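Local coordinates for protein myosin-17 (Arabidopsis thaliana, PDB 7KFL) that probably recruits organelle or vesicle cargo through its globular tail, the cargo-binding domain of a plant class XI actin-based motor, at residues 63-68 / 163-168; 271-276 / 304-309; 321-326 / 333-338. All coordinates share one frame; numbering follows the deposited sequence.

Contact 1: residues 63-68 / 163-168; sequences TAIEVP and LEKIYG
Apolar contact between the two segments rests on I65 and I166. The CD1 methyl of I65 reaches CG1 of I166 at 3.7 Å, and the two side chains cross at about a right angle, so that the end of one ethyl branch meets the flank of the other. On I65 this branch takes the inner position between backbone N and carbonyl carbon (chi1 71°) and then runs straight out (chi2 180°), which carries CD1 toward helix 150-186. CG2 of I65 adds a looser approach to the same I166 CG1, at 4.2 Å. The methylene CE of K165 lies 4.2 Å from I65 CD1.

The segments belong to the largely helical globular tail of the myosin: 63-68 holds the last turn of helix 53-65 and the chain that leaves it, whereas 163-168 is an interior stretch of the long helix 150-186. Beside this contact, F162 and M169 of the same long helix also touch I65. E66, the first residue past the helix, is the centre of an inverse gamma turn, closed by a weak bond from V67 N to I65 O.

Charge pairing lies at the exposed side of the contact, where E66 OE2 and K165 NZ form a long salt bridge at 3.5 Å, the side chains again crossing nearly perpendicularly. The lysine chain bends only at its last torsion (chi4 69°).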
loop_
_atom_site.group_PDB
_atom_site.type_symbol
_atom_site.label_atom_id
_atom_site.label_comp_id
_atom_site.label_asym_id
_atom_site.label_seq_id
_atom_site.Cartn_x
_atom_site.Cartn_y
_atom_site.Cartn_z
ATOM N N THR A 63 5.947 12.128 17.869
ATOM C CA THR A 63 4.894 12.893 18.596
ATOM C C THR A 63 3.874 13.461 17.599
ATOM O O THR A 63 2.707 13.652 17.999
ATOM C CB THR A 63 5.496 14.014 19.452
ATOM O OG1 THR A 63 6.734 13.567 20.003
ATOM C CG2 THR A 63 4.575 14.445 20.572
ATOM N N ALA A 64 4.297 13.720 16.358
ATOM C CA ALA A 64 3.477 14.344 15.293
ATOM C C ALA A 64 2.465 13.337 14.731
ATOM O O ALA A 64 1.299 13.731 14.544
ATOM C CB ALA A 64 4.369 14.892 14.206
ATOM N N ILE A 65 2.886 12.095 14.463
ATOM C CA ILE A 65 2.066 11.076 13.735
ATOM C C ILE A 65 1.121 10.355 14.707
ATOM O O ILE A 65 0.092 9.844 14.230
ATOM C CB ILE A 65 2.949 10.078 12.956
ATOM C CG1 ILE A 65 3.709 9.119 13.881
ATOM C CG2 ILE A 65 3.873 10.820 12.001
ATOM C CD1 ILE A 65 4.584 8.117 13.158
ATOM N N GLU A 66 1.444 10.315 16.003
ATOM C CA GLU A 66 0.716 9.496 17.013
ATOM C C GLU A 66 -0.422 10.330 17.624
ATOM O O GLU A 66 -0.524 10.384 18.864
ATOM C CB GLU A 66 1.705 8.955 18.051
ATOM C CG GLU A 66 1.376 7.551 18.536
ATOM C CD GLU A 66 1.344 6.483 17.451
ATOM O OE1 GLU A 66 0.272 5.870 17.259
ATOM O OE2 GLU A 66 2.393 6.258 16.803
ATOM N N VAL A 67 -1.263 10.925 16.770
ATOM C CA VAL A 67 -2.450 11.752 17.151
ATOM C C VAL A 67 -3.657 11.249 16.358
ATOM O O VAL A 67 -3.491 10.577 15.341
ATOM C CB VAL A 67 -2.198 13.256 16.914
ATOM C CG1 VAL A 67 -1.268 13.843 17.965
ATOM C CG2 VAL A 67 -1.675 13.543 15.515
ATOM N N PRO A 68 -4.905 11.547 16.788
ATOM C CA PRO A 68 -6.096 11.088 16.070
ATOM C C PRO A 68 -6.308 11.849 14.752
ATOM O O PRO A 68 -6.095 13.050 14.731
ATOM C CB PRO A 68 -7.234 11.383 17.057
ATOM C CG PRO A 68 -6.736 12.594 17.816
ATOM C CD PRO A 68 -5.248 12.354 17.973
ATOM N N LEU A 163 9.870 5.576 8.606
ATOM C CA LEU A 163 9.328 5.610 7.220
ATOM C C LEU A 163 8.426 4.389 7.003
ATOM O O LEU A 163 7.316 4.559 6.462
ATOM C CB LEU A 163 10.477 5.628 6.206
ATOM C CG LEU A 163 10.055 5.547 4.738
ATOM C CD1 LEU A 163 9.119 6.688 4.374
ATOM C CD2 LEU A 163 11.264 5.548 3.817
ATOM N N GLU A 164 8.894 3.207 7.409
ATOM C CA GLU A 164 8.158 1.921 7.283
ATOM C C GLU A 164 6.883 1.982 8.132
ATOM O O GLU A 164 5.831 1.551 7.634
ATOM C CB GLU A 164 9.066 0.757 7.677
ATOM C CG GLU A 164 10.149 0.480 6.646
ATOM C CD GLU A 164 11.272 -0.439 7.095
ATOM O OE1 GLU A 164 11.186 -0.982 8.216
ATOM O OE2 GLU A 164 12.236 -0.604 6.320
ATOM N N LYS A 165 6.973 2.518 9.354
ATOM C CA LYS A 165 5.824 2.679 10.286
ATOM C C LYS A 165 4.789 3.635 9.679
ATOM O O LYS A 165 3.588 3.296 9.689
ATOM C CB LYS A 165 6.299 3.207 11.642
ATOM C CG LYS A 165 5.193 3.525 12.638
ATOM C CD LYS A 165 5.705 3.735 14.045
ATOM C CE LYS A 165 4.664 4.318 14.977
ATOM N NZ LYS A 165 3.572 3.357 15.253
ATOM N N ILE A 166 5.243 4.791 9.191
ATOM C CA ILE A 166 4.376 5.844 8.584
ATOM C C ILE A 166 3.692 5.254 7.343
ATOM O O ILE A 166 2.448 5.287 7.291
ATOM C CB ILE A 166 5.189 7.124 8.289
ATOM C CG1 ILE A 166 5.537 7.862 9.586
ATOM C CG2 ILE A 166 4.459 8.032 7.310
ATOM C CD1 ILE A 166 6.691 8.832 9.458
ATOM N N TYR A 167 4.468 4.708 6.401
ATOM C CA TYR A 167 3.961 3.995 5.197
ATOM C C TYR A 167 2.870 3.000 5.612
ATOM O O TYR A 167 1.793 2.991 4.989
ATOM C CB TYR A 167 5.085 3.250 4.474
ATOM C CG TYR A 167 4.605 2.300 3.407
ATOM C CD1 TYR A 167 4.257 0.993 3.711
ATOM C CD2 TYR A 167 4.483 2.710 2.090
ATOM C CE1 TYR A 167 3.811 0.117 2.735
ATOM C CE2 TYR A 167 4.043 1.844 1.100
ATOM C CZ TYR A 167 3.702 0.544 1.424
ATOM O OH TYR A 167 3.260 -0.301 0.449
ATOM N N GLY A 168 3.167 2.179 6.623
ATOM C CA GLY A 168 2.260 1.148 7.159
ATOM C C GLY A 168 0.958 1.739 7.672
ATOM O O GLY A 168 -0.090 1.116 7.440
#

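Contact 2: residues 271-276 / 304-309; sequences EYVKAG and QAVGFL
V306 meets helix 267-287 with both of its methyls, one for each of two successive residues. CG2 of V306 touches CG1 of V273 at 3.3 Å, a close approach for two methyl groups, and V273 CB lies 3.9 Å from V306 CG2. The other methyl, V306 CG1, lies against the base of K274, 3.6 Å from its CB and 3.9 Å from its CA. The fork of V306 is thus fitted to the backbone side of the lysine as well as to the neighbouring valine.

Both valines adopt nearly the same rotamer, with CG1 trans to the backbone N (chi1 164° in V273 and 162° in V306). The contact pairs unlike branches, CG1 of V273 with CG2 of V306, and the two side chains cross at a slant. These helices, 267-287 and 300-309, lie within the DIL domain of the myosin tail, where the second also packs against helix 236-260, A305 and L309 both touching L258.

An alanine in place of V306 would remove both methyls and is likely to open a gap beside V273 CG1 and leave the K274 CB without its apolar neighbour.

K274 itself is exposed. Its CG is anti to the backbone N and the chain runs on extended; its aliphatic base does the packing, with K274 CG 4.2 Å from V306 CG1. At the backbone the K274 and V306 CA atoms are 6.4 Å apart, consistent with the short side chains of V273 and V306 between the helices.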
loop_
_atom_site.group_PDB
_atom_site.type_symbol
_atom_site.label_atom_id
_atom_site.label_comp_id
_atom_site.label_asym_id
_atom_site.label_seq_id
_atom_site.Cartn_x
_atom_site.Cartn_y
_atom_site.Cartn_z
ATOM N N GLU A 271 -22.101 -10.629 -11.892
ATOM C CA GLU A 271 -22.432 -9.404 -12.671
ATOM C C GLU A 271 -22.174 -8.165 -11.807
ATOM O O GLU A 271 -21.548 -7.213 -12.312
ATOM C CB GLU A 271 -23.897 -9.404 -13.109
ATOM C CG GLU A 271 -24.265 -10.527 -14.060
ATOM C CD GLU A 271 -25.749 -10.593 -14.373
ATOM O OE1 GLU A 271 -26.553 -10.588 -13.418
ATOM O OE2 GLU A 271 -26.100 -10.628 -15.572
ATOM N N TYR A 272 -22.660 -8.180 -10.563
ATOM C CA TYR A 272 -22.570 -7.050 -9.605
ATOM C C TYR A 272 -21.103 -6.696 -9.338
ATOM O O TYR A 272 -20.773 -5.497 -9.335
ATOM C CB TYR A 272 -23.268 -7.373 -8.284
ATOM C CG TYR A 272 -22.928 -6.396 -7.191
ATOM C CD1 TYR A 272 -23.335 -5.075 -7.271
ATOM C CD2 TYR A 272 -22.158 -6.771 -6.103
ATOM C CE1 TYR A 272 -23.017 -4.158 -6.284
ATOM C CE2 TYR A 272 -21.830 -5.867 -5.106
ATOM C CZ TYR A 272 -22.263 -4.557 -5.195
ATOM O OH TYR A 272 -21.935 -3.657 -4.223
ATOM N N VAL A 273 -20.262 -7.704 -9.086
ATOM C CA VAL A 273 -18.810 -7.519 -8.782
ATOM C C VAL A 273 -18.098 -7.039 -10.053
ATOM O O VAL A 273 -17.243 -6.140 -9.932
ATOM C CB VAL A 273 -18.168 -8.794 -8.199
ATOM C CG1 VAL A 273 -16.648 -8.742 -8.254
ATOM C CG2 VAL A 273 -18.627 -9.049 -6.772
ATOM N N LYS A 274 -18.440 -7.600 -11.219
ATOM C CA LYS A 274 -17.853 -7.198 -12.527
ATOM C C LYS A 274 -18.066 -5.693 -12.736
ATOM O O LYS A 274 -17.143 -5.037 -13.259
ATOM C CB LYS A 274 -18.461 -7.987 -13.691
ATOM C CG LYS A 274 -17.727 -7.812 -15.015
ATOM C CD LYS A 274 -18.169 -8.764 -16.106
ATOM C CE LYS A 274 -17.130 -8.911 -17.198
ATOM N NZ LYS A 274 -17.648 -9.686 -18.351
ATOM N N ALA A 275 -19.238 -5.176 -12.347
ATOM C CA ALA A 275 -19.582 -3.733 -12.377
ATOM C C ALA A 275 -18.606 -2.970 -11.477
ATOM O O ALA A 275 -18.067 -1.941 -11.928
ATOM C CB ALA A 275 -21.011 -3.520 -11.942
ATOM N N GLY A 276 -18.390 -3.475 -10.259
ATOM C CA GLY A 276 -17.433 -2.924 -9.281
ATOM C C GLY A 276 -16.018 -2.861 -9.828
ATOM O O GLY A 276 -15.371 -1.816 -9.646
ATOM N N GLN A 304 -10.781 -13.088 -12.723
ATOM C CA GLN A 304 -10.890 -14.415 -13.388
ATOM C C GLN A 304 -12.061 -15.202 -12.785
ATOM O O GLN A 304 -12.832 -15.791 -13.567
ATOM C CB GLN A 304 -9.569 -15.178 -13.268
ATOM C CG GLN A 304 -8.492 -14.653 -14.209
ATOM C CD GLN A 304 -7.139 -15.281 -13.977
ATOM O OE1 GLN A 304 -7.026 -16.421 -13.534
ATOM N NE2 GLN A 304 -6.090 -14.538 -14.293
ATOM N N ALA A 305 -12.184 -15.206 -11.452
ATOM C CA ALA A 305 -13.278 -15.860 -10.693
ATOM C C ALA A 305 -14.634 -15.295 -11.134
ATOM O O ALA A 305 -15.562 -16.090 -11.358
ATOM C CB ALA A 305 -13.066 -15.670 -9.212
ATOM N N VAL A 306 -14.741 -13.968 -11.241
ATOM C CA VAL A 306 -15.954 -13.257 -11.745
ATOM C C VAL A 306 -16.159 -13.620 -13.222
ATOM O O VAL A 306 -17.318 -13.846 -13.617
ATOM C CB VAL A 306 -15.836 -11.736 -11.533
ATOM C CG1 VAL A 306 -16.817 -10.948 -12.389
ATOM C CG2 VAL A 306 -16.007 -11.377 -10.069
ATOM N N GLY A 307 -15.071 -13.669 -13.998
ATOM C CA GLY A 307 -15.070 -14.117 -15.404
ATOM C C GLY A 307 -15.714 -15.486 -15.554
ATOM O O GLY A 307 -16.447 -15.689 -16.545
ATOM N N PHE A 308 -15.457 -16.392 -14.604
ATOM C CA PHE A 308 -16.048 -17.755 -14.548
ATOM C C PHE A 308 -17.547 -17.651 -14.243
ATOM O O PHE A 308 -18.339 -18.220 -15.010
ATOM C CB PHE A 308 -15.330 -18.629 -13.515
ATOM C CG PHE A 308 -15.935 -19.998 -13.330
ATOM C CD1 PHE A 308 -15.669 -21.019 -14.230
ATOM C CD2 PHE A 308 -16.779 -20.264 -12.261
ATOM C CE1 PHE A 308 -16.229 -22.277 -14.061
ATOM C CE2 PHE A 308 -17.341 -21.521 -12.095
ATOM C CZ PHE A 308 -17.064 -22.525 -12.995
ATOM N N LEU A 309 -17.917 -16.941 -13.170
ATOM C CA LEU A 309 -19.312 -16.859 -12.648
ATOM C C LEU A 309 -20.283 -16.366 -13.731
ATOM O O LEU A 309 -21.456 -16.786 -13.686
ATOM C CB LEU A 309 -19.354 -15.931 -11.427
ATOM C CG LEU A 309 -18.773 -16.495 -10.130
ATOM C CD1 LEU A 309 -18.728 -15.423 -9.054
ATOM C CD2 LEU A 309 -19.564 -17.698 -9.637
#

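Contact 3: residues 321-326 / 333-338; sequences EITREL and QQLYRI
L335 inserts its forked end against I322 and T323 in a buried, wholly apolar contact between two short helices that follow one another in the chain. Helix 319-326 and helix 332-341 are joined by a brief connection and form a helix-loop-helix unit in the DIL domain of the tail, the two helices being set steeply to each other. The backbones stay well separated, T323 and L335 CA atoms lying 8.4 Å apart, and the space is bridged by side chains.

The leucine divides its two methyls between the partners. Its first torsion (chi1 -73°) turns CG beside the backbone N, and the branched end then offers CD1 to T323 and CD2 to I322. L335 CD1 approaches CG2 of T323 at 3.7 Å, while L335 CD2 lies 4.0 Å from CG2 of I322. The I322 and L335 side chains run past each other in opposite directions, whereas T323 and L335 cross nearly perpendicularly.

Other elements close round the pair. L335 also touches M360 of helix 354-369, and I322 touches V352 in a loop. Helix 319-326 widens into a pi-type turn over 322-326, with E325 N bonded to E321 O and only a weak bond from L326 N to that same oxygen.

T323 offers its CG2 methyl to the leucine and keeps its hydroxyl for its own helix. With chi1 at 55°, OG1 sits between backbone N and carbonyl carbon, turned back along the helix, and it is hydrogen-bonded there to the carbonyl O of L319.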
loop_
_atom_site.group_PDB
_atom_site.type_symbol
_atom_site.label_atom_id
_atom_site.label_comp_id
_atom_site.label_asym_id
_atom_site.label_seq_id
_atom_site.Cartn_x
_atom_site.Cartn_y
_atom_site.Cartn_z
ATOM N N GLU A 321 -10.048 -25.695 -20.832
ATOM C CA GLU A 321 -10.523 -24.325 -21.175
ATOM C C GLU A 321 -10.564 -23.472 -19.902
ATOM O O GLU A 321 -9.977 -22.372 -19.907
ATOM C CB GLU A 321 -11.909 -24.364 -21.823
ATOM C CG GLU A 321 -11.895 -24.770 -23.285
ATOM C CD GLU A 321 -13.274 -24.980 -23.887
ATOM O OE1 GLU A 321 -14.196 -24.213 -23.536
ATOM O OE2 GLU A 321 -13.427 -25.916 -24.698
ATOM N N ILE A 322 -11.220 -23.979 -18.853
ATOM C CA ILE A 322 -11.462 -23.258 -17.567
ATOM C C ILE A 322 -10.113 -22.892 -16.932
ATOM O O ILE A 322 -9.959 -21.726 -16.522
ATOM C CB ILE A 322 -12.337 -24.106 -16.618
ATOM C CG1 ILE A 322 -13.729 -24.364 -17.202
ATOM C CG2 ILE A 322 -12.427 -23.469 -15.238
ATOM C CD1 ILE A 322 -14.411 -25.589 -16.641
ATOM N N THR A 323 -9.176 -23.846 -16.869
ATOM C CA THR A 323 -7.924 -23.751 -16.068
ATOM C C THR A 323 -6.831 -22.964 -16.806
ATOM O O THR A 323 -5.862 -22.580 -16.127
ATOM C CB THR A 323 -7.382 -25.135 -15.683
ATOM O OG1 THR A 323 -7.225 -25.904 -16.876
ATOM C CG2 THR A 323 -8.273 -25.869 -14.706
ATOM N N ARG A 324 -6.954 -22.745 -18.122
ATOM C CA ARG A 324 -5.848 -22.185 -18.953
ATOM C C ARG A 324 -6.319 -21.039 -19.866
ATOM O O ARG A 324 -5.445 -20.249 -20.275
ATOM C CB ARG A 324 -5.180 -23.315 -19.745
ATOM C CG ARG A 324 -4.165 -24.105 -18.929
ATOM C CD ARG A 324 -4.082 -25.574 -19.299
ATOM N NE ARG A 324 -3.244 -26.315 -18.362
ATOM C CZ ARG A 324 -3.038 -27.630 -18.395
ATOM N NH1 ARG A 324 -3.609 -28.380 -19.325
ATOM N NH2 ARG A 324 -2.254 -28.196 -17.492
ATOM N N GLU A 325 -7.615 -20.934 -20.181
ATOM C CA GLU A 325 -8.155 -19.849 -21.051
ATOM C C GLU A 325 -8.947 -18.840 -20.201
ATOM O O GLU A 325 -8.974 -17.657 -20.592
ATOM C CB GLU A 325 -8.957 -20.451 -22.215
ATOM C CG GLU A 325 -10.451 -20.158 -22.200
ATOM C CD GLU A 325 -11.242 -20.788 -23.340
ATOM O OE1 GLU A 325 -10.614 -21.391 -24.239
ATOM O OE2 GLU A 325 -12.488 -20.674 -23.328
ATOM N N LEU A 326 -9.543 -19.270 -19.081
ATOM C CA LEU A 326 -10.461 -18.436 -18.254
ATOM C C LEU A 326 -9.814 -18.059 -16.915
ATOM O O LEU A 326 -9.800 -16.852 -16.603
ATOM C CB LEU A 326 -11.776 -19.192 -18.032
ATOM C CG LEU A 326 -12.831 -19.013 -19.124
ATOM C CD1 LEU A 326 -13.952 -20.029 -18.966
ATOM C CD2 LEU A 326 -13.395 -17.598 -19.119
ATOM N N GLN A 333 -8.327 -26.465 -6.225
ATOM C CA GLN A 333 -9.112 -26.501 -4.959
ATOM C C GLN A 333 -10.062 -25.295 -4.910
ATOM O O GLN A 333 -11.168 -25.443 -4.349
ATOM C CB GLN A 333 -8.202 -26.527 -3.725
ATOM C CG GLN A 333 -8.715 -27.441 -2.618
ATOM C CD GLN A 333 -8.719 -26.800 -1.250
ATOM O OE1 GLN A 333 -7.680 -26.408 -0.720
ATOM N NE2 GLN A 333 -9.897 -26.706 -0.651
ATOM N N GLN A 334 -9.647 -24.155 -5.477
ATOM C CA GLN A 334 -10.457 -22.909 -5.558
ATOM C C GLN A 334 -11.603 -23.112 -6.556
ATOM O O GLN A 334 -12.765 -22.872 -6.172
ATOM C CB GLN A 334 -9.590 -21.718 -5.972
ATOM C CG GLN A 334 -8.669 -21.217 -4.868
ATOM C CD GLN A 334 -7.581 -20.307 -5.384
ATOM O OE1 GLN A 334 -7.378 -20.171 -6.589
ATOM N NE2 GLN A 334 -6.861 -19.679 -4.468
ATOM N N LEU A 335 -11.278 -23.531 -7.786
ATOM C CA LEU A 335 -12.256 -23.782 -8.880
ATOM C C LEU A 335 -13.337 -24.752 -8.396
ATOM O O LEU A 335 -14.524 -24.469 -8.635
ATOM C CB LEU A 335 -11.531 -24.354 -10.101
ATOM C CG LEU A 335 -10.667 -23.365 -10.882
ATOM C CD1 LEU A 335 -9.827 -24.091 -11.921
ATOM C CD2 LEU A 335 -11.522 -22.295 -11.545
ATOM N N TYR A 336 -12.936 -25.849 -7.749
ATOM C CA TYR A 336 -13.843 -26.922 -7.260
ATOM C C TYR A 336 -14.907 -26.310 -6.340
ATOM O O TYR A 336 -16.102 -26.549 -6.583
ATOM C CB TYR A 336 -13.056 -28.030 -6.555
ATOM C CG TYR A 336 -13.918 -29.098 -5.931
ATOM C CD1 TYR A 336 -14.446 -30.128 -6.692
ATOM C CD2 TYR A 336 -14.222 -29.071 -4.578
ATOM C CE1 TYR A 336 -15.247 -31.108 -6.127
ATOM C CE2 TYR A 336 -15.022 -30.042 -3.996
ATOM C CZ TYR A 336 -15.536 -31.065 -4.773
ATOM O OH TYR A 336 -16.324 -32.025 -4.205
ATOM N N ARG A 337 -14.481 -25.546 -5.329
ATOM C CA ARG A 337 -15.380 -24.857 -4.363
ATOM C C ARG A 337 -16.370 -23.979 -5.138
ATOM O O ARG A 337 -17.589 -24.134 -4.928
ATOM C CB ARG A 337 -14.561 -24.033 -3.361
ATOM C CG ARG A 337 -15.386 -23.137 -2.447
ATOM C CD ARG A 337 -16.423 -23.898 -1.645
ATOM N NE ARG A 337 -15.807 -24.863 -0.744
ATOM C CZ ARG A 337 -15.446 -24.625 0.516
ATOM N NH1 ARG A 337 -15.626 -23.433 1.062
ATOM N NH2 ARG A 337 -14.893 -25.590 1.231
ATOM N N ILE A 338 -15.860 -23.106 -6.013
ATOM C CA ILE A 338 -16.671 -22.162 -6.840
ATOM C C ILE A 338 -17.645 -22.978 -7.701
ATOM O O ILE A 338 -18.835 -22.619 -7.734
ATOM C CB ILE A 338 -15.763 -21.239 -7.684
ATOM C CG1 ILE A 338 -14.971 -20.272 -6.799
ATOM C CG2 ILE A 338 -16.567 -20.490 -8.738
ATOM C CD1 ILE A 338 -13.842 -19.559 -7.514
#

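Contacts 2 and 3 form one continuous region, with centres 14 Å apart, and all four of their segments lie in the DIL domain. Helix 300-309 joins them: F308 CD2 packs on I338 CG2 at 3.5 Å, and F308 CE1 approaches I322 CG2 at 4.2 Å, while Q304 CG lies 3.5 Å from L326 O. Contact 1 stands apart, across the centre of the chain, with its centre 37 Å from that of contact 2 and 42 Å from that of contact 3; its nearest atoms are about 21 and 22 Å away. Along the chain the three follow in series, so each closes before the next opens.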